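Local coordinates for GAF domain-containing protein (Thermoplasma acidophilum, PDB 4MN7) that acts as a type II free methionine-R-sulfoxide reductase, a GAF-domain enzyme that probably returns the R form of free methionine sulfoxide to methionine, at residues F30-H35 with K39-V44; E5-Q10 with V135-V140; V51-N54 with C60-A63. The protein carries 1 engineered substitution. One frame throughout, in Å; residues are numbered along the deposited sequence.

How the contacts relate
The three contacts sample the successive layers of one GAF domain. Contact 1, largely buried, is the hairpin of strands 27-34 and 37-44 inside the antiparallel sheet, and backbone hydrogen bonds dominate it. Contact 2 lies further from the centre of the chain and joins helix 2-21 to the turn that follows helix 118-136, on one face of that sheet, through apolar and charged groups; a salt bridge from Arg8 to Glu41 ties it to contact 1. Contact 3, partly buried, links edge strand 52-53 to helix 59-66 on the opposite face, with a small apolar touch beside a serine hydroxyl. Strand 37-44 pairs with strand 52-53. Contacts 2 and 3, centres about 18 Å apart, do not touch.

Contact 1 (F30-H35 with K39-V44); sequences FYVLEH and KLEAFV
Leu40 lays its CD1 methyl over the middle of the Tyr31 ring, 4.0 Å from the ring centroid and 10° off the normal, a CH-pi contact across a non-hydrogen-bonded antiparallel pair. The Leu40 CB approaches Tyr31 CE1 at 3.7 Å. CG of Leu40 lies anti to the backbone N (chi1 -174°), and chi2 of 58° then brings the CD1 branch over the ring. Beneath this pair the backbones fix the spacing. Val32 and Lys39 form a hydrogen-bonded pair, from Val32 N to Lys39 O at 2.9 Å and from Lys39 N to Val32 O at 2.8 Å. Phe30 meets two residues at once: its N donates to Ala42 O at 2.8 Å, while its O accepts from Glu41 N at 2.9 Å. That is a classic beta bulge, with Glu41 as the extra residue that shifts the register by one. On the same strand pair, the CG2 methyl of Val32 rests 3.9 Å from CG of Glu41, whose carboxylate is held by Arg8; the Tyr31 hydroxyl is hydrogen-bonded to the backbone O of His50. Phe30, Val32 and Ala42 face helices 2-21 and 118-136, and strands 101-110 and 52-53 flank the hairpin on its two sides.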
ATOM      1  N   PHE A  30       6.709  -3.544  10.294  1.00 33.09           N
ATOM      2  CA  PHE A  30       6.813  -2.157  10.072  1.00 34.28           C
ATOM      3  C   PHE A  30       6.789  -1.447  11.413  1.00 36.36           C
ATOM      4  O   PHE A  30       5.777  -1.521  12.189  1.00 33.54           O
ATOM      5  CB  PHE A  30       5.688  -1.595   9.227  1.00 34.43           C
ATOM      6  CG  PHE A  30       5.752  -1.946   7.733  1.00 36.76           C
ATOM      7  CD1 PHE A  30       5.514  -3.224   7.284  1.00 36.61           C
ATOM      8  CD2 PHE A  30       5.961  -0.965   6.781  1.00 31.69           C
ATOM      9  CE1 PHE A  30       5.536  -3.528   5.910  1.00 36.39           C
ATOM     10  CE2 PHE A  30       5.941  -1.270   5.421  1.00 33.83           C
ATOM     11  CZ  PHE A  30       5.742  -2.563   4.997  1.00 33.66           C
ATOM     12  N   TYR A  31       7.880  -0.717  11.638  1.00 30.65           N
ATOM     13  CA  TYR A  31       7.976   0.206  12.730  1.00 34.34           C
ATOM     14  C   TYR A  31       7.810   1.592  12.204  1.00 32.88           C
ATOM     15  O   TYR A  31       8.364   1.916  11.149  1.00 31.06           O
ATOM     16  CB  TYR A  31       9.332   0.116  13.421  1.00 31.81           C
ATOM     17  CG  TYR A  31       9.498  -1.109  14.282  1.00 33.81           C
ATOM     18  CD1 TYR A  31       9.095  -1.100  15.616  1.00 34.20           C
ATOM     19  CD2 TYR A  31      10.087  -2.247  13.783  1.00 34.82           C
ATOM     20  CE1 TYR A  31       9.214  -2.212  16.398  1.00 36.62           C
ATOM     21  CE2 TYR A  31      10.270  -3.356  14.573  1.00 39.44           C
ATOM     22  CZ  TYR A  31       9.823  -3.332  15.895  1.00 41.11           C
ATOM     23  OH  TYR A  31       9.979  -4.446  16.691  1.00 32.51           O
ATOM     24  N   VAL A  32       7.081   2.424  12.946  1.00 31.18           N
ATOM     25  CA  VAL A  32       6.843   3.779  12.495  1.00 31.58           C
ATOM     26  C   VAL A  32       7.222   4.748  13.584  1.00 30.68           C
ATOM     27  O   VAL A  32       7.015   4.439  14.750  1.00 32.96           O
ATOM     28  CB  VAL A  32       5.381   4.019  12.188  1.00 33.05           C
ATOM     29  CG1 VAL A  32       5.181   5.444  11.577  1.00 31.65           C
ATOM     30  CG2 VAL A  32       4.841   2.920  11.284  1.00 36.06           C
ATOM     31  N   LEU A  33       7.762   5.913  13.213  1.00 29.97           N
ATOM     32  CA  LEU A  33       8.124   6.941  14.209  1.00 32.38           C
ATOM     33  C   LEU A  33       6.911   7.715  14.643  1.00 32.54           C
ATOM     34  O   LEU A  33       6.210   8.306  13.810  1.00 29.07           O
ATOM     35  CB  LEU A  33       9.151   7.934  13.664  1.00 31.03           C
ATOM     36  CG  LEU A  33      10.576   7.418  13.501  1.00 33.75           C
ATOM     37  CD1 LEU A  33      11.381   8.335  12.581  1.00 39.69           C
ATOM     38  CD2 LEU A  33      11.285   7.294  14.882  1.00 32.61           C
ATOM     39  N   GLU A  34       6.642   7.682  15.952  1.00 32.09           N
ATOM     40  CA  GLU A  34       5.510   8.320  16.520  1.00 35.92           C
ATOM     41  C   GLU A  34       6.064   9.030  17.731  1.00 39.90           C
ATOM     42  O   GLU A  34       6.605   8.362  18.603  1.00 33.15           O
ATOM     43  CB  GLU A  34       4.454   7.244  16.900  1.00 32.92           C
ATOM     44  CG  GLU A  34       3.944   6.502  15.659  1.00 36.81           C
ATOM     45  CD  GLU A  34       3.013   5.359  15.917  1.00 38.49           C
ATOM     46  OE1 GLU A  34       2.483   5.374  17.026  1.00 38.80           O
ATOM     47  OE2 GLU A  34       2.780   4.457  15.010  1.00 36.03           O
ATOM     48  N   HIS A  35       6.006  10.359  17.734  1.00 39.53           N
ATOM     49  CA  HIS A  35       6.532  11.197  18.836  1.00 37.01           C
ATOM     50  C   HIS A  35       7.966  10.827  19.230  1.00 38.76           C
ATOM     51  O   HIS A  35       8.340  10.761  20.416  1.00 39.74           O
ATOM     52  CB  HIS A  35       5.606  11.101  20.046  1.00 37.95           C
ATOM     53  CG  HIS A  35       4.197  11.480  19.734  1.00 36.98           C
ATOM     54  ND1 HIS A  35       3.767  12.787  19.729  1.00 37.92           N
ATOM     55  CD2 HIS A  35       3.137  10.725  19.366  1.00 36.64           C
ATOM     56  CE1 HIS A  35       2.485  12.816  19.395  1.00 39.64           C
ATOM     57  NE2 HIS A  35       2.084  11.575  19.150  1.00 39.21           N
ATOM     58  N   LYS A  39       7.308   2.638  16.856  1.00 34.93           N
ATOM     59  CA  LYS A  39       6.173   1.848  17.240  1.00 35.71           C
ATOM     60  C   LYS A  39       5.826   0.791  16.200  1.00 35.21           C
ATOM     61  O   LYS A  39       5.583   1.114  15.087  1.00 34.51           O
ATOM     62  CB  LYS A  39       4.995   2.780  17.443  1.00 39.13           C
ATOM     63  CG  LYS A  39       3.689   2.129  17.861  1.00 37.75           C
ATOM     64  CD  LYS A  39       3.762   1.375  19.178  1.00 45.94           C
ATOM     65  CE  LYS A  39       2.561   0.422  19.363  1.00 49.76           C
ATOM     66  NZ  LYS A  39       1.277   1.045  18.901  1.00 53.23           N
ATOM     67  N   LEU A  40       5.787  -0.471  16.580  1.00 33.63           N
ATOM     68  CA  LEU A  40       5.385  -1.534  15.638  1.00 33.96           C
ATOM     69  C   LEU A  40       3.917  -1.402  15.283  1.00 34.34           C
ATOM     70  O   LEU A  40       3.053  -1.484  16.139  1.00 37.93           O
ATOM     71  CB  LEU A  40       5.610  -2.890  16.269  1.00 37.20           C
ATOM     72  CG  LEU A  40       5.408  -4.165  15.442  1.00 40.90           C
ATOM     73  CD1 LEU A  40       6.284  -4.193  14.216  1.00 40.82           C
ATOM     74  CD2 LEU A  40       5.621  -5.395  16.309  1.00 43.68           C
ATOM     75  N   GLU A  41       3.603  -1.172  14.017  1.00 32.15           N
ATOM     76  CA  GLU A  41       2.212  -1.062  13.633  1.00 31.67           C
ATOM     77  C   GLU A  41       1.667  -2.248  12.803  1.00 32.69           C
ATOM     78  O   GLU A  41       0.481  -2.391  12.639  1.00 34.72           O
ATOM     79  CB  GLU A  41       1.944   0.270  12.964  1.00 33.12           C
ATOM     80  CG  GLU A  41       2.301   1.467  13.858  1.00 33.81           C
ATOM     81  CD  GLU A  41       1.201   1.746  14.933  1.00 35.45           C
ATOM     82  OE1 GLU A  41       0.276   0.936  15.076  1.00 31.92           O
ATOM     83  OE2 GLU A  41       1.240   2.781  15.613  1.00 36.05           O
ATOM     84  N   ALA A  42       2.537  -3.078  12.291  1.00 34.11           N
ATOM     85  CA  ALA A  42       2.127  -4.287  11.611  1.00 33.48           C
ATOM     86  C   ALA A  42       3.298  -5.219  11.571  1.00 32.82           C
ATOM     87  O   ALA A  42       4.478  -4.781  11.460  1.00 35.12           O
ATOM     88  CB  ALA A  42       1.637  -3.980  10.181  1.00 37.34           C
ATOM     89  N   PHE A  43       2.994  -6.512  11.643  1.00 32.96           N
ATOM     90  CA  PHE A  43       3.989  -7.574  11.462  1.00 38.16           C
ATOM     91  C   PHE A  43       3.377  -8.927  11.146  1.00 39.96           C
ATOM     92  O   PHE A  43       2.255  -9.194  11.514  1.00 39.25           O
ATOM     93  CB  PHE A  43       4.814  -7.791  12.742  1.00 42.02           C
ATOM     94  CG  PHE A  43       4.045  -8.448  13.845  1.00 38.22           C
ATOM     95  CD1 PHE A  43       3.086  -7.732  14.556  1.00 41.62           C
ATOM     96  CD2 PHE A  43       4.284  -9.754  14.171  1.00 42.14           C
ATOM     97  CE1 PHE A  43       2.346  -8.331  15.550  1.00 46.60           C
ATOM     98  CE2 PHE A  43       3.581 -10.371  15.178  1.00 46.36           C
ATOM     99  CZ  PHE A  43       2.586  -9.666  15.858  1.00 47.25           C
ATOM    100  N   VAL A  44       4.173  -9.794  10.553  1.00 37.21           N
ATOM    101  CA  VAL A  44       3.845 -11.202  10.470  1.00 40.77           C
ATOM    102  C   VAL A  44       4.967 -11.991  11.041  1.00 39.29           C
ATOM    103  O   VAL A  44       6.155 -11.710  10.783  1.00 38.09           O
ATOM    104  CB  VAL A  44       3.578 -11.634   9.003  1.00 44.90           C
ATOM    105  CG1 VAL A  44       3.400 -13.135   8.906  1.00 55.96           C
ATOM    106  CG2 VAL A  44       2.285 -10.993   8.517  1.00 41.66           C
TER

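Contact 2 (E5-Q10 with V135-V140)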
ATOM      1  N   GLU A   5      -6.778   2.599   9.481  1.00 37.87           N
ATOM      2  CA  GLU A   5      -7.043   1.185   9.467  1.00 43.31           C
ATOM      3  C   GLU A   5      -6.850   0.599   8.060  1.00 43.26           C
ATOM      4  O   GLU A   5      -6.400  -0.506   7.934  1.00 41.69           O
ATOM      5  CB  GLU A   5      -8.380   0.832  10.142  1.00 52.70           C
ATOM      6  CG  GLU A   5      -8.367   1.150  11.661  1.00 57.70           C
ATOM      7  CD  GLU A   5      -7.134   0.628  12.501  1.00 60.88           C
ATOM      8  OE1 GLU A   5      -6.740  -0.572  12.450  1.00 60.61           O
ATOM      9  OE2 GLU A   5      -6.570   1.435  13.283  1.00 61.36           O
ATOM     10  N   PHE A   6      -7.153   1.372   7.022  1.00 41.49           N
ATOM     11  CA  PHE A   6      -6.862   0.975   5.669  1.00 38.37           C
ATOM     12  C   PHE A   6      -5.336   0.806   5.479  1.00 36.26           C
ATOM     13  O   PHE A   6      -4.883  -0.233   5.026  1.00 37.20           O
ATOM     14  CB  PHE A   6      -7.356   2.028   4.688  1.00 36.78           C
ATOM     15  CG  PHE A   6      -6.861   1.811   3.296  1.00 37.47           C
ATOM     16  CD1 PHE A   6      -7.368   0.768   2.533  1.00 35.22           C
ATOM     17  CD2 PHE A   6      -5.916   2.630   2.739  1.00 39.74           C
ATOM     18  CE1 PHE A   6      -6.901   0.529   1.249  1.00 38.32           C
ATOM     19  CE2 PHE A   6      -5.489   2.440   1.436  1.00 33.88           C
ATOM     20  CZ  PHE A   6      -5.958   1.378   0.694  1.00 33.62           C
ATOM     21  N   ALA A   7      -4.568   1.786   5.941  1.00 36.85           N
ATOM     22  CA  ALA A   7      -3.114   1.718   5.854  1.00 36.65           C
ATOM     23  C   ALA A   7      -2.570   0.535   6.588  1.00 38.85           C
ATOM     24  O   ALA A   7      -1.625  -0.149   6.110  1.00 37.54           O
ATOM     25  CB  ALA A   7      -2.440   3.007   6.319  1.00 35.15           C
ATOM     26  N   ARG A   8      -3.116   0.276   7.767  1.00 34.94           N
ATOM     27  CA  ARG A   8      -2.600  -0.866   8.531  1.00 35.11           C
ATOM     28  C   ARG A   8      -2.860  -2.179   7.830  1.00 36.55           C
ATOM     29  O   ARG A   8      -1.991  -3.070   7.883  1.00 37.07           O
ATOM     30  CB  ARG A   8      -3.173  -0.896   9.960  1.00 38.10           C
ATOM     31  CG  ARG A   8      -2.589  -2.017  10.792  1.00 41.58           C
ATOM     32  CD  ARG A   8      -3.345  -2.238  12.079  1.00 48.85           C
ATOM     33  NE  ARG A   8      -2.622  -1.527  13.132  1.00 58.87           N
ATOM     34  CZ  ARG A   8      -3.002  -0.388  13.637  1.00 51.96           C
ATOM     35  NH1 ARG A   8      -4.109   0.153  13.225  1.00 53.84           N
ATOM     36  NH2 ARG A   8      -2.279   0.189  14.556  1.00 65.58           N
ATOM     37  N   SER A   9      -4.029  -2.323   7.148  1.00 40.70           N
ATOM     38  CA  SER A   9      -4.276  -3.566   6.408  1.00 37.74           C
ATOM     39  C   SER A   9      -3.321  -3.696   5.192  1.00 37.70           C
ATOM     40  O   SER A   9      -2.878  -4.804   4.884  1.00 36.88           O
ATOM     41  CB  SER A   9      -5.791  -3.809   6.039  1.00 43.49           C
ATOM     42  OG  SER A   9      -6.202  -3.274   4.798  1.00 52.29           O
ATOM     43  N   GLN A  10      -3.008  -2.585   4.518  1.00 35.28           N
ATOM     44  CA  GLN A  10      -1.964  -2.600   3.463  1.00 34.25           C
ATOM     45  C   GLN A  10      -0.621  -3.065   3.996  1.00 33.11           C
ATOM     46  O   GLN A  10       0.022  -3.914   3.417  1.00 31.29           O
ATOM     47  CB  GLN A  10      -1.804  -1.228   2.833  1.00 34.49           C
ATOM     48  CG  GLN A  10      -2.987  -0.817   1.983  1.00 37.94           C
ATOM     49  CD  GLN A  10      -3.138  -1.711   0.748  1.00 40.85           C
ATOM     50  OE1 GLN A  10      -2.252  -1.736  -0.093  1.00 43.16           O
ATOM     51  NE2 GLN A  10      -4.226  -2.429   0.657  1.00 38.31           N
ATOM     52  N   VAL A 135       2.586   4.095   5.136  1.00 32.29           N
ATOM     53  CA  VAL A 135       3.240   4.078   6.468  1.00 31.69           C
ATOM     54  C   VAL A 135       3.131   5.477   7.085  1.00 30.66           C
ATOM     55  O   VAL A 135       2.984   5.631   8.266  1.00 31.70           O
ATOM     56  CB  VAL A 135       4.736   3.789   6.334  1.00 31.89           C
ATOM     57  CG1 VAL A 135       5.469   4.079   7.648  1.00 35.47           C
ATOM     58  CG2 VAL A 135       4.943   2.369   5.951  1.00 33.67           C
ATOM     59  N   HIS A 136       3.155   6.491   6.244  1.00 32.39           N
ATOM     60  CA  HIS A 136       3.067   7.859   6.692  1.00 31.52           C
ATOM     61  C   HIS A 136       1.769   8.176   7.424  1.00 37.84           C
ATOM     62  O   HIS A 136       1.720   9.028   8.279  1.00 38.32           O
ATOM     63  CB  HIS A 136       3.211   8.807   5.512  1.00 36.28           C
ATOM     64  CG  HIS A 136       3.143  10.255   5.888  1.00 36.46           C
ATOM     65  ND1 HIS A 136       2.029  11.026   5.650  1.00 42.30           N
ATOM     66  CD2 HIS A 136       4.031  11.068   6.511  1.00 35.49           C
ATOM     67  CE1 HIS A 136       2.239  12.262   6.077  1.00 39.90           C
ATOM     68  NE2 HIS A 136       3.447  12.313   6.602  1.00 42.12           N
ATOM     69  N   GLU A 137       0.710   7.479   7.103  1.00 38.22           N
ATOM     70  CA  GLU A 137      -0.524   7.668   7.853  1.00 38.94           C
ATOM     71  C   GLU A 137      -0.352   7.423   9.328  1.00 40.92           C
ATOM     72  O   GLU A 137      -1.173   7.887  10.118  1.00 32.84           O
ATOM     73  CB  GLU A 137      -1.618   6.736   7.308  1.00 37.46           C
ATOM     74  CG  GLU A 137      -2.101   7.115   5.921  1.00 35.06           C
ATOM     75  CD  GLU A 137      -2.738   8.494   5.934  1.00 41.38           C
ATOM     76  OE1 GLU A 137      -3.660   8.695   6.756  1.00 38.26           O
ATOM     77  OE2 GLU A 137      -2.324   9.340   5.126  1.00 36.90           O
ATOM     78  N   PHE A 138       0.656   6.643   9.721  1.00 38.45           N
ATOM     79  CA  PHE A 138       0.953   6.464  11.161  1.00 37.61           C
ATOM     80  C   PHE A 138       2.036   7.404  11.704  1.00 37.68           C
ATOM     81  O   PHE A 138       2.272   7.484  12.914  1.00 36.83           O
ATOM     82  CB  PHE A 138       1.311   5.008  11.430  1.00 36.17           C
ATOM     83  CG  PHE A 138       0.131   4.130  11.453  1.00 34.49           C
ATOM     84  CD1 PHE A 138      -0.600   4.002  12.591  1.00 39.19           C
ATOM     85  CD2 PHE A 138      -0.275   3.478  10.328  1.00 37.41           C
ATOM     86  CE1 PHE A 138      -1.699   3.193  12.665  1.00 41.18           C
ATOM     87  CE2 PHE A 138      -1.411   2.688  10.369  1.00 39.64           C
ATOM     88  CZ  PHE A 138      -2.111   2.521  11.537  1.00 40.47           C
ATOM     89  N   PHE A 139       2.699   8.124  10.824  1.00 33.30           N
ATOM     90  CA  PHE A 139       3.811   8.924  11.252  1.00 34.51           C
ATOM     91  C   PHE A 139       3.281  10.065  12.089  1.00 38.01           C
ATOM     92  O   PHE A 139       2.269  10.634  11.760  1.00 35.59           O
ATOM     93  CB  PHE A 139       4.547   9.516  10.077  1.00 37.13           C
ATOM     94  CG  PHE A 139       5.662  10.467  10.470  1.00 33.68           C
ATOM     95  CD1 PHE A 139       6.764  10.008  11.165  1.00 39.63           C
ATOM     96  CD2 PHE A 139       5.596  11.819  10.170  1.00 34.92           C
ATOM     97  CE1 PHE A 139       7.814  10.883  11.518  1.00 40.21           C
ATOM     98  CE2 PHE A 139       6.611  12.713  10.590  1.00 42.57           C
ATOM     99  CZ  PHE A 139       7.735  12.233  11.267  1.00 36.01           C
ATOM    100  N   VAL A 140       3.946  10.354  13.197  1.00 38.07           N
ATOM    101  CA  VAL A 140       3.622  11.534  14.048  1.00 42.73           C
ATOM    102  C   VAL A 140       4.917  12.187  14.548  1.00 38.21           C
ATOM    103  O   VAL A 140       5.746  11.554  15.213  1.00 36.87           O
ATOM    104  CB  VAL A 140       2.773  11.195  15.289  1.00 44.99           C
ATOM    105  CG1 VAL A 140       2.254  12.509  15.920  1.00 49.86           C
ATOM    106  CG2 VAL A 140       1.602  10.278  14.936  1.00 44.75           C
TER
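Where helix 2-21 meets the chain leaving helix 118-136, on the helical face of the GAF domain, the Phe138 ring drives its edge against the guanidinium of Arg8. The two planes stand 74° apart, and CZ of Phe138 sits 3.4 Å above the guanidinium plane, displaced toward its rim. The nearest approach is Arg8 NH1 to Phe138 CZ, 3.5 Å. Because the nitrogen lies near the plane of the ring and not over its face, the phenylalanine turns its edge to the flat face of the guanidinium, at a steep angle. The Arg8 chain starts with CG anti to the backbone N and then bends at chi3 (-97°), which folds the guanidinium across the end of the ring. Salt bridges to two acids probably fix its rotation: NH1 to Glu5 OE2 at 2.8 Å, the oxygen lying in the guanidinium plane, and NH2 to Glu41 of strand 37-44. GAF domains commonly carry such terminal helices against one side of the sheet, and here the apolar join is short. Ala7 CB meets Glu137 CB at 3.9 Å and Phe138 CE2 at 4.2 Å. A type I turn from His136 to Phe139, closed by Phe139 N to His136 O at 2.9 Å, presents Glu137 and Phe138 toward the helix. Phe138 also packs on Val32 and Met11, while Phe6 turns to the dimer interface, edge-to-face with Tyr17 of the second subunit.

Contact 3 (V51-N54 with C60-A63)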
ATOM      1  N   VAL A  51       7.972  -3.711  20.985  1.00 37.65           N
ATOM      2  CA  VAL A  51       6.879  -3.016  20.341  1.00 36.83           C
ATOM      3  C   VAL A  51       7.151  -1.520  20.251  1.00 35.27           C
ATOM      4  O   VAL A  51       6.724  -0.905  19.272  1.00 38.02           O
ATOM      5  CB  VAL A  51       5.582  -3.284  21.114  1.00 42.94           C
ATOM      6  CG1 VAL A  51       4.399  -2.667  20.427  1.00 44.68           C
ATOM      7  CG2 VAL A  51       5.406  -4.789  21.277  1.00 45.13           C
ATOM      8  N   GLU A  52       7.783  -0.946  21.292  1.00 34.16           N
ATOM      9  CA  GLU A  52       8.241   0.460  21.280  1.00 38.09           C
ATOM     10  C   GLU A  52       9.733   0.463  21.441  1.00 39.17           C
ATOM     11  O   GLU A  52      10.267  -0.219  22.321  1.00 38.62           O
ATOM     12  CB  GLU A  52       7.648   1.305  22.388  1.00 44.14           C
ATOM     13  CG  GLU A  52       6.137   1.181  22.545  1.00 49.44           C
ATOM     14  CD  GLU A  52       5.708   0.052  23.501  1.00 51.67           C
ATOM     15  OE1 GLU A  52       6.589  -0.490  24.233  1.00 46.52           O
ATOM     16  OE2 GLU A  52       4.482  -0.271  23.512  1.00 46.98           O
ATOM     17  N   ILE A  53      10.419   1.189  20.567  1.00 34.02           N
ATOM     18  CA  ILE A  53      11.903   1.245  20.585  1.00 36.55           C
ATOM     19  C   ILE A  53      12.356   2.682  20.608  1.00 37.16           C
ATOM     20  O   ILE A  53      12.134   3.436  19.673  1.00 32.57           O
ATOM     21  CB  ILE A  53      12.535   0.487  19.420  1.00 37.48           C
ATOM     22  CG1 ILE A  53      12.078  -1.005  19.428  1.00 37.79           C
ATOM     23  CG2 ILE A  53      14.075   0.568  19.397  1.00 34.30           C
ATOM     24  CD1 ILE A  53      12.448  -1.673  18.095  1.00 37.97           C
ATOM     25  N   ASN A  54      12.979   3.045  21.715  1.00 33.71           N
ATOM     26  CA  ASN A  54      13.606   4.341  21.857  1.00 32.55           C
ATOM     27  C   ASN A  54      14.824   4.414  20.980  1.00 33.36           C
ATOM     28  O   ASN A  54      15.444   3.420  20.705  1.00 36.00           O
ATOM     29  CB  ASN A  54      13.969   4.582  23.332  1.00 30.08           C
ATOM     30  CG  ASN A  54      12.761   4.870  24.210  1.00 32.64           C
ATOM     31  OD1 ASN A  54      12.394   6.057  24.498  1.00 40.31           O
ATOM     32  ND2 ASN A  54      12.273   3.858  24.796  1.00 31.21           N
ATOM     33  N   CYS A  60      17.235  -1.505  14.705  1.00 32.37           N
ATOM     34  CA  CYS A  60      16.030  -0.794  14.369  1.00 34.17           C
ATOM     35  C   CYS A  60      16.306   0.741  14.461  1.00 36.04           C
ATOM     36  O   CYS A  60      15.878   1.531  13.618  1.00 39.10           O
ATOM     37  CB  CYS A  60      14.921  -1.273  15.259  1.00 35.17           C
ATOM     38  SG  CYS A  60      14.311  -2.931  14.812  1.00 38.57           S
ATOM     39  N   SER A  61      17.020   1.188  15.477  1.00 37.23           N
ATOM     40  CA  SER A  61      17.277   2.619  15.599  1.00 33.65           C
ATOM     41  C   SER A  61      18.221   3.074  14.566  1.00 32.97           C
ATOM     42  O   SER A  61      18.084   4.192  14.015  1.00 33.17           O
ATOM     43  CB  SER A  61      17.962   2.933  16.951  1.00 36.29           C
ATOM     44  OG  SER A  61      17.103   2.503  17.930  1.00 38.61           O
ATOM     45  N   LEU A  62      19.230   2.236  14.348  1.00 27.83           N
ATOM     46  CA  LEU A  62      20.318   2.613  13.460  1.00 38.61           C
ATOM     47  C   LEU A  62      19.814   3.028  12.078  1.00 34.13           C
ATOM     48  O   LEU A  62      20.300   4.010  11.538  1.00 36.59           O
ATOM     49  CB  LEU A  62      21.414   1.522  13.374  1.00 37.34           C
ATOM     50  CG  LEU A  62      22.825   1.964  13.049  1.00 51.01           C
ATOM     51  CD1 LEU A  62      23.265   2.977  14.098  1.00 52.80           C
ATOM     52  CD2 LEU A  62      23.799   0.771  13.002  1.00 50.89           C
ATOM     53  N   ALA A  63      18.827   2.315  11.528  1.00 32.94           N
ATOM     54  CA  ALA A  63      18.390   2.618  10.159  1.00 33.52           C
ATOM     55  C   ALA A  63      17.795   4.020  10.075  1.00 35.32           C
ATOM     56  O   ALA A  63      17.916   4.710   9.099  1.00 30.85           O
ATOM     57  CB  ALA A  63      17.388   1.615   9.692  1.00 35.77           C
TER
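Ile53 and Cys60 meet through the far end of the isoleucine: its CD1 methyl stands 3.8 Å from Cys60 CB and 4.0 Å from Cys60 SG. The reach comes from an extended long branch, for CG1 of Ile53 is anti to its carbonyl carbon (chi1 -58°) and chi2 of 167° sends CD1 onward toward the helix. The same first torsion turns the short branch to a different neighbour, so that Ile53 CG2 faces Ser61 OG at 3.9 Å. One residue thereby straddles two consecutive positions at the start of the helix, one branch to each. Cys60 keeps SG beside its own backbone N, and both its CB and its sulfur face CD1. Ser61 adopts a like torsion, which brings OG to 3.4 Å from Asn54 O. The hydroxyl has a weak hydrogen bond with the backbone N of Gly56, in the connection between the segments. Cys60 and Ile53 both rest on Tyr31, and Cys60 further touches Glu105 and Asp107 of strand 101-110. The arrangement is a strand-loop-helix connection closing over the sheet face opposite the terminal helices, the side on which GAF domains usually hold their small-molecule pocket.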